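Local coordinates for LAO/AO transport system kinase (Escherichia coli, PDB 2P67), which is a member of the MeaB family, built on the alpha/beta fold of the P-loop NTPase clan, at residues A[265-268]-A[273-276]; A[165-168]-A[172-175]. All coordinates share one frame; numbering follows the deposited sequence. Where two conformers were deposited one is given.

Contact 1. Residues A[265-268]-A[273-276]; sequences SGRL and QQQS. With NA (sodium ion), chain B.
R267 and Q274 meet across the first two turns of helix 267-294, a surface contact within the P-loop NTPase-type fold of this MeaB family member. Seven residues apart, they lie on the same side of the helix, and their side chains cross at about a right angle. The guanidinium and amide planes are turned 89° apart. In the conformer described here (two were deposited for R267), R267 gives NH1 to OE1 of Q274, 3.0 Å away, in a moderately bent hydrogen bond. The amide oxygen lies at the guanidinium edge, somewhat tilted from its plane, while NH1 stands well above the carbonyl plane of Q274 and does not follow a lone pair. R267 reaches this place because CG is anti to the backbone N (chi1 177°) and the chain then bends at chi2, whereas Q274 runs extended beyond CG. NH1 has a second, weak bond to Q270 OE1, one turn before Q274, and the R267 side chain also touches Y230 and E232.

G266 is both the N-cap of this helix and, with positive phi, the residue that ends the preceding helix in a Schellman motif; S265 OG accepts a weak bond from the backbone N of R267. Farther along, the helix holds a sodium ion. R272 O and S276 OG bind it together with four waters. Q275 joins the second shell, its OE1 accepting a hydrogen bond from one of those waters at 2.8 Å, and S276 OG lies 2.6 Å from the sodium ion.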
# COMPACT_ATOMS: atom_id res chain seq x y z
N SER A 265 -20.42 -11.87 -11.32
CA SER A 265 -19.19 -12.47 -11.81
C SER A 265 -18.59 -13.44 -10.80
O SER A 265 -17.54 -14.00 -11.07
CB SER A 265 -18.17 -11.36 -12.06
OG SER A 265 -17.96 -10.64 -10.85
N GLY A 266 -19.22 -13.60 -9.64
CA GLY A 266 -18.63 -14.37 -8.53
C GLY A 266 -17.51 -13.65 -7.80
O GLY A 266 -16.76 -14.27 -7.04
N ARG A 267 -17.40 -12.33 -8.02
CA ARG A 267 -16.31 -11.56 -7.42
C ARG A 267 -16.48 -11.38 -5.91
O ARG A 267 -15.49 -11.38 -5.19
CB ARG A 267 -16.13 -10.20 -8.13
CG ARG A 267 -15.05 -9.25 -7.54
CD ARG A 267 -13.62 -9.81 -7.45
NE ARG A 267 -12.65 -8.75 -7.21
CZ ARG A 267 -11.47 -8.88 -6.59
NH1 ARG A 267 -11.07 -10.05 -6.10
NH2 ARG A 267 -10.68 -7.83 -6.44
N LEU A 268 -17.71 -11.24 -5.44
CA LEU A 268 -17.92 -11.06 -3.99
C LEU A 268 -17.37 -12.24 -3.18
O LEU A 268 -16.62 -12.04 -2.23
CB LEU A 268 -19.39 -10.81 -3.65
CG LEU A 268 -19.59 -10.38 -2.18
CD1 LEU A 268 -18.63 -9.26 -1.75
CD2 LEU A 268 -21.02 -9.97 -1.94
N GLN A 273 -13.09 -14.57 0.35
CA GLN A 273 -12.00 -15.57 0.50
C GLN A 273 -10.62 -14.90 0.61
O GLN A 273 -9.83 -15.25 1.49
CB GLN A 273 -12.04 -16.59 -0.64
CG GLN A 273 -10.76 -17.42 -0.83
CD GLN A 273 -10.57 -18.55 0.19
OE1 GLN A 273 -9.67 -19.40 0.02
NE2 GLN A 273 -11.40 -18.58 1.25
N GLN A 274 -10.35 -13.95 -0.28
CA GLN A 274 -9.11 -13.19 -0.26
C GLN A 274 -8.91 -12.43 1.04
O GLN A 274 -7.78 -12.34 1.52
CB GLN A 274 -9.05 -12.22 -1.43
CG GLN A 274 -8.79 -12.88 -2.77
CD GLN A 274 -8.73 -11.87 -3.91
OE1 GLN A 274 -9.21 -10.73 -3.79
NE2 GLN A 274 -8.14 -12.28 -5.02
N GLN A 275 -9.99 -11.87 1.60
CA GLN A 275 -9.89 -11.13 2.86
C GLN A 275 -9.45 -12.07 3.99
O GLN A 275 -8.61 -11.73 4.82
CB GLN A 275 -11.22 -10.48 3.22
CG GLN A 275 -11.59 -9.31 2.33
CD GLN A 275 -12.92 -8.66 2.70
OE1 GLN A 275 -13.76 -9.25 3.39
NE2 GLN A 275 -13.13 -7.44 2.21
N SER A 276 -10.03 -13.27 4.01
CA SER A 276 -9.76 -14.21 5.11
C SER A 276 -8.34 -14.75 5.01
O SER A 276 -7.65 -14.84 6.00
CB SER A 276 -10.80 -15.33 5.12
OG SER A 276 -12.02 -14.81 5.66
NA NA B . -14.04 -13.51 4.79
O HOH W 1 -13.56 -10.78 5.77
O HOH W 2 -16.38 -12.34 4.63
O HOH W 3 -15.33 -13.57 7.18
O HOH W 4 -14.78 -16.03 4.21

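Contact 2. Residues A[165-168]-A[172-175]; sequences EVAR and CFIS
Helix 162-167 packs on the central parallel sheet here, just before the chain turns back into strand 172-177. The contact is apolar and rests on one aromatic ring: F173 of the strand receives V166 and A167 from helix 162-167. The two residues use different parts of the ring. A167 sets CB over one face, 4.2 Å from CG of F173, whereas V166 comes to the rim, with CG1 near the ring plane and 3.8 Å from CE1. The same methyl is 3.9 Å from CD1, and CB of V166 stands 4.0 Å from CE1, so the branch lies alongside the CD1-CE1 edge. V166 and F173 cross at about a right angle. With CG anti to the backbone N (chi1 180°), the ring of F173 extends from the strand toward the helix; V166 likewise has CG1 anti to its backbone N (chi1 170°), which brings that methyl to the ring edge. The backbones come close at A167 and F173, whose CA atoms are 5.6 Å apart.

In the alpha/beta fold of the P-loop NTPase clan, strand 151-157, helix 162-167 and strand 172-177 form a beta-alpha-beta crossover, its two parallel strands separated by strand 57-63; on its other side strand 172-177 borders 198-201. F173 also packs against L192 and V195 of helix 190-195, and V195 touches A167 as well, so this second helix borders the same patch. V166 also touches V154 and T156 of strand 151-157. The backbone N of F173 hydrogen-bonds to D197 OD2, while C172 and I174 pair through their backbones with G60 of strand 57-63.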
# COMPACT_ATOMS: atom_id res chain seq x y z
N GLU A 165 -8.44 -0.41 6.95
CA GLU A 165 -8.61 -1.47 7.97
C GLU A 165 -10.04 -2.04 7.99
O GLU A 165 -10.23 -3.26 7.96
CB GLU A 165 -8.24 -0.93 9.36
CG GLU A 165 -6.76 -0.55 9.48
CD GLU A 165 -6.45 0.33 10.70
OE1 GLU A 165 -7.39 0.96 11.25
OE2 GLU A 165 -5.27 0.38 11.10
N VAL A 166 -11.04 -1.17 7.99
CA VAL A 166 -12.45 -1.59 7.92
C VAL A 166 -12.72 -2.27 6.57
O VAL A 166 -13.43 -3.28 6.47
CB VAL A 166 -13.41 -0.38 8.11
CG1 VAL A 166 -14.86 -0.76 7.80
CG2 VAL A 166 -13.30 0.18 9.52
N ALA A 167 -12.18 -1.67 5.50
CA ALA A 167 -12.45 -2.15 4.15
C ALA A 167 -12.08 -3.62 3.98
O ALA A 167 -12.74 -4.32 3.22
CB ALA A 167 -11.67 -1.31 3.14
N ARG A 168 -11.04 -4.05 4.68
CA ARG A 168 -10.49 -5.41 4.58
C ARG A 168 -11.36 -6.49 5.20
O ARG A 168 -11.09 -7.67 5.02
CB ARG A 168 -9.13 -5.49 5.28
CG ARG A 168 -8.00 -4.73 4.63
CD ARG A 168 -6.65 -5.21 5.15
NE ARG A 168 -6.43 -4.95 6.57
CZ ARG A 168 -5.53 -4.08 7.04
NH1 ARG A 168 -4.77 -3.38 6.21
NH2 ARG A 168 -5.39 -3.92 8.35
N CYS A 172 -18.87 -4.43 1.35
CA CYS A 172 -19.09 -3.12 0.73
C CYS A 172 -18.70 -2.03 1.72
O CYS A 172 -19.21 -2.01 2.85
CB CYS A 172 -20.56 -2.96 0.30
SG CYS A 172 -20.92 -1.36 -0.54
N PHE A 173 -17.80 -1.14 1.27
CA PHE A 173 -17.24 -0.10 2.12
C PHE A 173 -17.77 1.28 1.75
O PHE A 173 -17.60 1.74 0.60
CB PHE A 173 -15.71 -0.09 2.10
CG PHE A 173 -15.13 0.98 2.97
CD1 PHE A 173 -15.29 0.92 4.35
CD2 PHE A 173 -14.54 2.10 2.41
CE1 PHE A 173 -14.79 1.94 5.16
CE2 PHE A 173 -14.05 3.12 3.21
CZ PHE A 173 -14.19 3.04 4.58
N ILE A 174 -18.38 1.94 2.72
CA ILE A 174 -19.07 3.23 2.54
C ILE A 174 -18.40 4.30 3.41
O ILE A 174 -18.26 4.12 4.63
CB ILE A 174 -20.58 3.15 2.89
CG1 ILE A 174 -21.29 2.08 2.04
CG2 ILE A 174 -21.24 4.53 2.69
CD1 ILE A 174 -21.71 0.85 2.82
N SER A 175 -18.01 5.41 2.80
CA SER A 175 -17.33 6.48 3.54
C SER A 175 -18.22 7.71 3.57
O SER A 175 -18.66 8.17 2.53
CB SER A 175 -15.99 6.82 2.90
OG SER A 175 -15.42 7.98 3.50

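Overall arrangement
Contact 2 closes before contact 1 opens along the chain; their centres are about 14 Å apart. Contact 2 is buried about 6 Å from the centre of the chain, where helix 162-167 covers the seven-stranded parallel sheet, while contact 1 lies on the surface, at the start of the long helix 267-294 that follows helix 248-264, after the last strand, 236-239. The two touch through Q275: its CD packs 3.1 Å from R168 O, and its NE2 hydrogen-bonds to V170 O in the loop between the segments of contact 2. L268 touches D171 in that loop. The beginning of the long helix is thereby set against the connection leading into strand 172-177, joining it to the alpha/beta core.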